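Local coordinates for nucleoporin NUP82 (Saccharomyces cerevisiae, PDB 3PBP), which is a structural component of the nuclear pore complex and takes part in binding the nucleoporin NUP116 through the N-terminal beta-propeller domain described here, at residues L356-K361 and I380-N385. The protein carries 1 engineered substitution. Residues are numbered along the deposited sequence; the frame is centred on the assembly and turned at random.
Sequences LQREIK and IIQQVN
R358, on the loop that carries the chain from strand 347-355 to strand 362-364, lays its guanidinium against I380 and brings its CD and NE up to the amide oxygen of Q382. The two strand residues are alternate ones, so both side chains leave strand 380-385 on the face turned to the loop. R358 keeps CG beside its backbone N (chi1 -61°) and runs extended from CG to NE; this reach carries the planar head past Q382 as far as I380. There the terminal methyl CD1 comes over one guanidinium face. I380 CG1 lies over the same group, offset toward its rim, 3.8 Å from R358 NH1. Q382, extended beyond CG, crosses the arginine at about a right angle, its amide plane turned 81° from the guanidinium. Its OE1 lies 3.2 Å from R358 CD and 3.3 Å from R358 NE, approaching obliquely. L356 slides past Q382 in the opposite direction, with L356 CB 4.1 Å from Q382 OE1 and its methyls also near the amide. L414 of strand 413-419 touches both L356 and Q382, and D416 touches I380 and Q382. The contact thus joins the inter-blade linker to the next propeller blade mainly through van der Waals packing, while the partial negative charge on Q382 OE1 is probably favourable to the arginine's positive charge.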
ATOM      1  N   LEU A 356       4.577  21.666   9.353  1.00 80.96           N
ATOM      2  CA  LEU A 356       4.403  22.744   8.383  1.00 82.51           C
ATOM      3  C   LEU A 356       3.212  23.610   8.773  1.00 83.71           C
ATOM      4  O   LEU A 356       2.958  24.648   8.157  1.00 83.75           O
ATOM      5  CB  LEU A 356       4.193  22.162   6.979  1.00 82.44           C
ATOM      6  CG  LEU A 356       5.265  21.182   6.484  1.00 81.86           C
ATOM      7  CD1 LEU A 356       4.833  20.573   5.164  1.00 81.32           C
ATOM      8  CD2 LEU A 356       6.602  21.904   6.349  1.00 81.02           C
ATOM      9  N   GLN A 357       2.480  23.167   9.794  1.00 85.07           N
ATOM     10  CA  GLN A 357       1.324  23.900  10.297  1.00 86.34           C
ATOM     11  C   GLN A 357       0.395  24.403   9.189  1.00 85.95           C
ATOM     12  O   GLN A 357      -0.273  25.424   9.342  1.00 86.33           O
ATOM     13  CB  GLN A 357       1.810  25.074  11.147  1.00 87.77           C
ATOM     14  CG  GLN A 357       2.659  24.631  12.320  1.00 91.09           C
ATOM     15  CD  GLN A 357       3.492  25.757  12.900  1.00 93.12           C
ATOM     16  OE1 GLN A 357       4.391  26.283  12.240  1.00 94.65           O
ATOM     17  NE2 GLN A 357       3.197  26.135  14.140  1.00 94.32           N
ATOM     18  N   ARG A 358       0.371  23.688   8.068  1.00 84.77           N
ATOM     19  CA  ARG A 358      -0.492  24.035   6.945  1.00 83.49           C
ATOM     20  C   ARG A 358      -1.234  22.755   6.610  1.00 82.60           C
ATOM     21  O   ARG A 358      -0.757  21.670   6.933  1.00 82.73           O
ATOM     22  CB  ARG A 358       0.334  24.461   5.734  1.00 83.84           C
ATOM     23  CG  ARG A 358       1.204  25.680   5.939  1.00 84.55           C
ATOM     24  CD  ARG A 358       2.223  25.758   4.817  1.00 85.85           C
ATOM     25  NE  ARG A 358       3.088  26.934   4.886  1.00 86.62           N
ATOM     26  CZ  ARG A 358       2.681  28.183   4.670  1.00 86.58           C
ATOM     27  NH1 ARG A 358       1.405  28.428   4.372  1.00 84.03           N
ATOM     28  NH2 ARG A 358       3.558  29.185   4.732  1.00 85.35           N
ATOM     29  N   GLU A 359      -2.392  22.865   5.972  1.00 81.82           N
ATOM     30  CA  GLU A 359      -3.147  21.667   5.609  1.00 81.64           C
ATOM     31  C   GLU A 359      -2.475  20.988   4.410  1.00 80.58           C
ATOM     32  O   GLU A 359      -2.564  21.484   3.280  1.00 81.00           O
ATOM     33  CB  GLU A 359      -4.587  22.028   5.244  1.00 82.93           C
ATOM     34  CG  GLU A 359      -5.478  20.816   5.063  1.00 85.91           C
ATOM     35  CD  GLU A 359      -6.665  21.099   4.171  1.00 87.77           C
ATOM     36  OE1 GLU A 359      -7.344  22.125   4.393  1.00 87.88           O
ATOM     37  OE2 GLU A 359      -6.918  20.290   3.250  1.00 89.48           O
ATOM     38  N   ILE A 360      -1.803  19.863   4.649  1.00 77.74           N
ATOM     39  CA  ILE A 360      -1.122  19.165   3.569  1.00 75.70           C
ATOM     40  C   ILE A 360      -2.101  18.433   2.672  1.00 74.77           C
ATOM     41  O   ILE A 360      -2.706  17.445   3.081  1.00 75.00           O
ATOM     42  CB  ILE A 360      -0.112  18.154   4.104  1.00 75.27           C
ATOM     43  CG1 ILE A 360       0.904  18.858   5.012  1.00 75.14           C
ATOM     44  CG2 ILE A 360       0.607  17.499   2.936  1.00 75.28           C
ATOM     45  CD1 ILE A 360       1.904  17.933   5.684  1.00 72.78           C
ATOM     46  N   LYS A 361      -2.243  18.907   1.439  1.00 73.70           N
ATOM     47  CA  LYS A 361      -3.174  18.288   0.509  1.00 73.44           C
ATOM     48  C   LYS A 361      -2.562  17.172  -0.339  1.00 72.28           C
ATOM     49  O   LYS A 361      -3.300  16.367  -0.917  1.00 72.85           O
ATOM     50  CB  LYS A 361      -3.833  19.369  -0.365  1.00 74.86           C
ATOM     51  CG  LYS A 361      -4.765  20.291   0.448  1.00 76.59           C
ATOM     52  CD  LYS A 361      -5.182  21.555  -0.301  1.00 78.82           C
ATOM     53  CE  LYS A 361      -6.191  21.256  -1.412  1.00 80.92           C
ATOM     54  NZ  LYS A 361      -6.540  22.473  -2.214  1.00 79.23           N
ATOM     55  N   ILE A 380       0.488  26.928  -0.931  1.00 88.59           N
ATOM     56  CA  ILE A 380       1.922  26.884  -1.135  1.00 87.26           C
ATOM     57  C   ILE A 380       2.356  25.528  -1.638  1.00 85.89           C
ATOM     58  O   ILE A 380       1.640  24.536  -1.503  1.00 85.90           O
ATOM     59  CB  ILE A 380       2.707  27.137   0.174  1.00 88.19           C
ATOM     60  CG1 ILE A 380       2.443  28.546   0.691  1.00 89.10           C
ATOM     61  CG2 ILE A 380       4.209  26.969  -0.067  1.00 88.16           C
ATOM     62  CD1 ILE A 380       3.371  28.950   1.823  1.00 89.30           C
ATOM     63  N   ILE A 381       3.530  25.514  -2.253  1.00 83.67           N
ATOM     64  CA  ILE A 381       4.149  24.294  -2.715  1.00 82.09           C
ATOM     65  C   ILE A 381       5.482  24.487  -2.044  1.00 81.49           C
ATOM     66  O   ILE A 381       6.245  25.373  -2.423  1.00 82.19           O
ATOM     67  CB  ILE A 381       4.380  24.245  -4.237  1.00 81.21           C
ATOM     68  CG1 ILE A 381       3.051  24.246  -4.979  1.00 81.07           C
ATOM     69  CG2 ILE A 381       5.147  22.981  -4.598  1.00 79.30           C
ATOM     70  CD1 ILE A 381       3.222  24.216  -6.480  1.00 81.47           C
ATOM     71  N   GLN A 382       5.737  23.709  -1.007  1.00 80.48           N
ATOM     72  CA  GLN A 382       6.999  23.809  -0.299  1.00 79.28           C
ATOM     73  C   GLN A 382       7.851  22.628  -0.720  1.00 78.38           C
ATOM     74  O   GLN A 382       7.346  21.644  -1.266  1.00 77.99           O
ATOM     75  CB  GLN A 382       6.767  23.780   1.214  1.00 79.12           C
ATOM     76  CG  GLN A 382       6.247  25.081   1.795  1.00 80.16           C
ATOM     77  CD  GLN A 382       5.899  24.962   3.261  1.00 80.61           C
ATOM     78  OE1 GLN A 382       4.842  24.451   3.618  1.00 81.48           O
ATOM     79  NE2 GLN A 382       6.797  25.422   4.122  1.00 80.79           N
ATOM     80  N   GLN A 383       9.150  22.739  -0.493  1.00 77.69           N
ATOM     81  CA  GLN A 383      10.051  21.655  -0.826  1.00 76.63           C
ATOM     82  C   GLN A 383      10.909  21.316   0.375  1.00 75.95           C
ATOM     83  O   GLN A 383      11.721  22.124   0.822  1.00 75.70           O
ATOM     84  CB  GLN A 383      10.968  22.016  -1.992  1.00 76.81           C
ATOM     85  CG  GLN A 383      11.830  20.832  -2.414  1.00 77.30           C
ATOM     86  CD  GLN A 383      13.063  21.231  -3.186  1.00 77.59           C
ATOM     87  OE1 GLN A 383      13.152  21.027  -4.405  1.00 77.39           O
ATOM     88  NE2 GLN A 383      14.031  21.804  -2.482  1.00 77.18           N
ATOM     89  N   VAL A 384      10.708  20.118   0.906  1.00 75.22           N
ATOM     90  CA  VAL A 384      11.479  19.652   2.034  1.00 74.34           C
ATOM     91  C   VAL A 384      12.736  19.040   1.426  1.00 74.52           C
ATOM     92  O   VAL A 384      12.653  18.168   0.568  1.00 73.98           O
ATOM     93  CB  VAL A 384      10.700  18.592   2.817  1.00 73.45           C
ATOM     94  CG1 VAL A 384      11.488  18.155   4.026  1.00 74.28           C
ATOM     95  CG2 VAL A 384       9.365  19.149   3.229  1.00 72.85           C
ATOM     96  N   ASN A 385      13.900  19.515   1.848  1.00 75.11           N
ATOM     97  CA  ASN A 385      15.150  18.997   1.319  1.00 76.84           C
ATOM     98  C   ASN A 385      15.964  18.367   2.430  1.00 77.38           C
ATOM     99  O   ASN A 385      16.542  19.075   3.249  1.00 78.85           O
ATOM    100  CB  ASN A 385      15.948  20.129   0.675  1.00 77.85           C
ATOM    101  CG  ASN A 385      17.239  19.647   0.045  1.00 79.46           C
ATOM    102  OD1 ASN A 385      18.104  19.080   0.718  1.00 80.48           O
ATOM    103  ND2 ASN A 385      17.378  19.874  -1.257  1.00 80.69           N
TER